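Local coordinates for Ent-copalyl diphosphate synthase (Streptomyces platensis, PDB 5BP8), which belongs to the terpene cyclase family and is built mainly of helices, with part of its sequence related to the squalene-hopene cyclase C-terminal domain, at residues A[163-166]-A[167-170]; A[170-173]-A[174-178]. One frame throughout, in Å; residues are numbered along the deposited sequence.

Interaction 1 of 2, residues A[163-166]-A[167-170]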
ATOM      1  N   SER A 163      -0.593 -25.854  -5.193  1.00 22.15           N
ATOM      2  CA  SER A 163      -1.690 -24.957  -5.405  1.00 22.07           C
ATOM      3  C   SER A 163      -2.125 -25.010  -6.865  1.00 21.91           C
ATOM      4  O   SER A 163      -1.282 -25.016  -7.759  1.00 21.58           O
ATOM      5  CB  SER A 163      -1.278 -23.524  -5.080  1.00 21.66           C
ATOM      6  OG  SER A 163      -2.311 -22.602  -5.445  1.00 21.18           O
ATOM      7  N   PRO A 164      -3.435 -25.004  -7.101  1.00 22.66           N
ATOM      8  CA  PRO A 164      -3.995 -24.905  -8.456  1.00 23.79           C
ATOM      9  C   PRO A 164      -3.957 -23.504  -9.062  1.00 25.34           C
ATOM     10  O   PRO A 164      -4.240 -23.343 -10.261  1.00 24.24           O
ATOM     11  CB  PRO A 164      -5.431 -25.370  -8.267  1.00 24.21           C
ATOM     12  CG  PRO A 164      -5.764 -24.953  -6.876  1.00 24.35           C
ATOM     13  CD  PRO A 164      -4.490 -25.147  -6.084  1.00 23.11           C
ATOM     14  N   ALA A 165      -3.602 -22.497  -8.262  1.00 25.23           N
ATOM     15  CA  ALA A 165      -3.710 -21.111  -8.721  1.00 25.35           C
ATOM     16  C   ALA A 165      -2.648 -20.788  -9.755  1.00 25.52           C
ATOM     17  O   ALA A 165      -1.470 -21.056  -9.543  1.00 23.40           O
ATOM     18  CB  ALA A 165      -3.618 -20.153  -7.555  1.00 26.25           C
ATOM     19  N   PRO A 166      -3.067 -20.217 -10.894  1.00 28.36           N
ATOM     20  CA  PRO A 166      -2.118 -19.834 -11.931  1.00 30.46           C
ATOM     21  C   PRO A 166      -0.994 -18.948 -11.416  1.00 29.38           C
ATOM     22  O   PRO A 166       0.166 -19.138 -11.810  1.00 29.95           O
ATOM     23  CB  PRO A 166      -2.994 -19.054 -12.928  1.00 32.09           C
ATOM     24  CG  PRO A 166      -4.338 -19.684 -12.795  1.00 32.60           C
ATOM     25  CD  PRO A 166      -4.462 -20.036 -11.334  1.00 30.01           C
ATOM     26  N   ASP A 167      -1.310 -18.025 -10.503  1.00 29.42           N
ATOM     27  CA  ASP A 167      -0.275 -17.121  -9.954  1.00 29.55           C
ATOM     28  C   ASP A 167       0.783 -17.869  -9.128  1.00 29.52           C
ATOM     29  O   ASP A 167       1.896 -17.363  -8.911  1.00 29.55           O
ATOM     30  CB  ASP A 167      -0.898 -16.024  -9.070  1.00 32.43           C
ATOM     31  CG  ASP A 167      -1.531 -14.887  -9.869  1.00 34.14           C
ATOM     32  OD1 ASP A 167      -1.255 -14.749 -11.082  1.00 39.15           O
ATOM     33  OD2 ASP A 167      -2.323 -14.141  -9.270  1.00 38.24           O
ATOM     34  N   LEU A 168       0.463 -19.068  -8.661  1.00 25.25           N
ATOM     35  CA  LEU A 168       1.452 -19.815  -7.923  1.00 26.00           C
ATOM     36  C   LEU A 168       2.250 -20.789  -8.807  1.00 26.91           C
ATOM     37  O   LEU A 168       3.082 -21.513  -8.308  1.00 25.92           O
ATOM     38  CB  LEU A 168       0.812 -20.522  -6.724  1.00 25.77           C
ATOM     39  CG  LEU A 168       0.764 -19.608  -5.496  1.00 25.12           C
ATOM     40  CD1 LEU A 168      -0.171 -18.429  -5.717  1.00 24.65           C
ATOM     41  CD2 LEU A 168       0.382 -20.398  -4.254  1.00 25.21           C
ATOM     42  N   ASP A 169       2.001 -20.765 -10.110  1.00 29.13           N
ATOM     43  CA  ASP A 169       2.637 -21.688 -11.048  1.00 33.93           C
ATOM     44  C   ASP A 169       4.191 -21.666 -11.058  1.00 34.89           C
ATOM     45  O   ASP A 169       4.829 -22.719 -11.145  1.00 43.34           O
ATOM     46  CB  ASP A 169       2.081 -21.426 -12.456  1.00 37.01           C
ATOM     47  CG  ASP A 169       2.838 -22.143 -13.504  1.00 41.61           C
ATOM     48  OD1 ASP A 169       3.669 -21.495 -14.150  1.00 41.12           O
ATOM     49  OD2 ASP A 169       2.646 -23.365 -13.645  1.00 45.86           O
ATOM     50  N   GLY A 170       4.819 -20.509 -11.006  1.00 31.62           N
ATOM     51  CA  GLY A 170       6.315 -20.538 -10.903  1.00 29.07           C
ATOM     52  C   GLY A 170       7.097 -20.444 -12.224  1.00 26.25           C
ATOM     53  O   GLY A 170       8.302 -20.191 -12.219  1.00 23.76           O
TER
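L168 lies against S163 and A165 at an ST turn that runs into a short 3-10 turn, in the loop between helix 127-144 and helix 171-179. The leucine can be followed outward. L168 CB sits 3.7 Å from A165 O and 4.0 Å from S163 OG. Beyond CG the two methyls part company: L168 CD2 packs alongside the serine, 3.6 Å from S163 CB, while L168 CD1 reaches the methyl of A165, 4.3 Å from A165 CB. L117 and A131, the latter on helix 127-144, also touch this buried side chain. With S163 OG anti to the backbone N (chi1 173°), the hydroxyl oxygen accepts from A165 N, closing the ST turn at 3.1 Å, and it is also hydrogen-bonded to L117 O. Two backbone bonds of the i to i+3 kind form the 3-10 turn, L168 N to A165 O and D169 N to P166 O. Both donors stand well above the carbonyl plane of their acceptor. D169 CB approaches P166 O to 3.1 Å, and D169 OD1 accepts from A171 N.

Interaction 2 of 2, residues A[170-173]-A[174-178]; sequences GALL and AGVRE
The guanidinium of R177 lies across the end of L173, one helical turn back on helix 171-179, so that a flat cationic group rests on a branched apolar one. L173 CD2 stands 3.6 Å above the guanidinium plane, over its centre, and is 3.7 Å from R177 CZ. The other methyl, L173 CD1, meets the near end of the group at 3.7 Å from R177 NE. R177 starts with CG anti to the carbonyl carbon (chi1 -75°) and runs extended from CG to NE, which carries the arginine back past L173 O; its CG comes within 3.3 Å of that oxygen. L172 and V176 make a looser i to i+4 pair, their side chains crossing at an angle, with L172 CD1 4.2 Å from V176 CG2. Beneath both pairs, four successive alpha-helical hydrogen bonds join the backbones, from A174 N to G170 O at the first turn through R177 N to L173 O, the last at 2.8 Å. G170 is the N-cap residue. Helix 127-144 meets the two pairs through S133, which touches L173 and R177, and F129, which touches L172 and V176. R177 NE donates to V196 O, and NH2 makes a weak bond to A195 O. The cation therefore combines a hydrogen bond at NE and a weak one at NH2 with apolar packing on one face, which probably limits its rotation.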
ATOM      1  N   GLY A 170       4.819 -20.509 -11.006  1.00 31.62           N
ATOM      2  CA  GLY A 170       6.315 -20.538 -10.903  1.00 29.07           C
ATOM      3  C   GLY A 170       7.097 -20.444 -12.224  1.00 26.25           C
ATOM      4  O   GLY A 170       8.302 -20.191 -12.219  1.00 23.76           O
ATOM      5  N   ALA A 171       6.412 -20.589 -13.349  1.00 25.62           N
ATOM      6  CA  ALA A 171       7.063 -20.484 -14.655  1.00 27.20           C
ATOM      7  C   ALA A 171       7.619 -19.081 -14.905  1.00 25.46           C
ATOM      8  O   ALA A 171       8.766 -18.940 -15.350  1.00 23.99           O
ATOM      9  CB  ALA A 171       6.094 -20.883 -15.766  1.00 29.63           C
ATOM     10  N   LEU A 172       6.828 -18.047 -14.615  1.00 24.14           N
ATOM     11  CA  LEU A 172       7.312 -16.669 -14.788  1.00 23.52           C
ATOM     12  C   LEU A 172       8.499 -16.360 -13.863  1.00 22.69           C
ATOM     13  O   LEU A 172       9.473 -15.730 -14.273  1.00 22.13           O
ATOM     14  CB  LEU A 172       6.200 -15.674 -14.604  1.00 24.77           C
ATOM     15  CG  LEU A 172       6.543 -14.200 -14.750  1.00 26.68           C
ATOM     16  CD1 LEU A 172       7.142 -13.907 -16.115  1.00 28.33           C
ATOM     17  CD2 LEU A 172       5.306 -13.362 -14.531  1.00 28.74           C
ATOM     18  N   LEU A 173       8.421 -16.797 -12.620  1.00 21.79           N
ATOM     19  CA  LEU A 173       9.536 -16.625 -11.685  1.00 20.55           C
ATOM     20  C   LEU A 173      10.814 -17.273 -12.228  1.00 21.33           C
ATOM     21  O   LEU A 173      11.895 -16.673 -12.182  1.00 20.48           O
ATOM     22  CB  LEU A 173       9.164 -17.194 -10.297  1.00 21.18           C
ATOM     23  CG  LEU A 173      10.265 -17.232  -9.233  1.00 21.50           C
ATOM     24  CD1 LEU A 173      10.789 -15.840  -8.959  1.00 21.29           C
ATOM     25  CD2 LEU A 173       9.723 -17.877  -7.946  1.00 22.10           C
ATOM     26  N   ALA A 174      10.688 -18.487 -12.757  1.00 21.11           N
ATOM     27  CA  ALA A 174      11.824 -19.204 -13.305  1.00 22.42           C
ATOM     28  C   ALA A 174      12.440 -18.411 -14.471  1.00 22.14           C
ATOM     29  O   ALA A 174      13.661 -18.307 -14.591  1.00 23.35           O
ATOM     30  CB  ALA A 174      11.404 -20.599 -13.750  1.00 23.17           C
ATOM     31  N   GLY A 175      11.583 -17.832 -15.308  1.00 22.76           N
ATOM     32  CA  GLY A 175      12.024 -17.048 -16.439  1.00 22.73           C
ATOM     33  C   GLY A 175      12.764 -15.801 -16.019  1.00 21.99           C
ATOM     34  O   GLY A 175      13.795 -15.468 -16.588  1.00 21.52           O
ATOM     35  N   VAL A 176      12.246 -15.109 -15.007  1.00 20.76           N
ATOM     36  CA  VAL A 176      12.863 -13.896 -14.543  1.00 21.13           C
ATOM     37  C   VAL A 176      14.169 -14.210 -13.844  1.00 20.78           C
ATOM     38  O   VAL A 176      15.143 -13.476 -14.019  1.00 19.41           O
ATOM     39  CB  VAL A 176      11.920 -13.068 -13.672  1.00 22.03           C
ATOM     40  CG1 VAL A 176      12.659 -11.910 -13.020  1.00 23.27           C
ATOM     41  CG2 VAL A 176      10.759 -12.574 -14.519  1.00 22.44           C
ATOM     42  N   ARG A 177      14.218 -15.324 -13.111  1.00 19.70           N
ATOM     43  CA  ARG A 177      15.487 -15.756 -12.542  1.00 20.12           C
ATOM     44  C   ARG A 177      16.539 -16.035 -13.634  1.00 20.74           C
ATOM     45  O   ARG A 177      17.685 -15.612 -13.516  1.00 23.11           O
ATOM     46  CB  ARG A 177      15.286 -16.988 -11.666  1.00 20.34           C
ATOM     47  CG  ARG A 177      14.644 -16.643 -10.339  1.00 20.10           C
ATOM     48  CD  ARG A 177      14.279 -17.889  -9.566  1.00 20.39           C
ATOM     49  NE  ARG A 177      13.935 -17.576  -8.177  1.00 20.91           N
ATOM     50  CZ  ARG A 177      13.355 -18.420  -7.328  1.00 21.24           C
ATOM     51  NH1 ARG A 177      13.010 -19.647  -7.730  1.00 20.88           N
ATOM     52  NH2 ARG A 177      13.102 -18.035  -6.073  1.00 20.17           N
ATOM     53  N   GLU A 178      16.158 -16.725 -14.693  1.00 22.24           N
ATOM     54  CA  GLU A 178      17.116 -16.989 -15.740  1.00 24.29           C
ATOM     55  C   GLU A 178      17.510 -15.680 -16.441  1.00 23.06           C
ATOM     56  O   GLU A 178      18.693 -15.436 -16.678  1.00 23.53           O
ATOM     57  CB  GLU A 178      16.600 -18.022 -16.742  1.00 27.71           C
ATOM     58  CG  GLU A 178      17.685 -18.336 -17.767  1.00 31.24           C
ATOM     59  CD  GLU A 178      17.311 -19.409 -18.766  1.00 35.07           C
ATOM     60  OE1 GLU A 178      16.166 -19.928 -18.712  1.00 38.17           O
ATOM     61  OE2 GLU A 178      18.192 -19.715 -19.613  1.00 37.53           O
TER

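Interactions 1 and 2 are consecutive along the chain, with centres 13 Å apart, and share G170. The loop of 163-170 delivers the chain to the start of helix 171-179, where the winding changes from i to i+3 bonds to i to i+4 bonds. The bond between D169 OD1 and A171 N, two residues on, has the geometry of an Asx turn and bridges G170, tying the end of interaction 1 to the start of interaction 2. Helix 127-144 backs both contacts. They lie at the surface on the same side of the chain's centre, with their own centres about 23 and 25 Å from it.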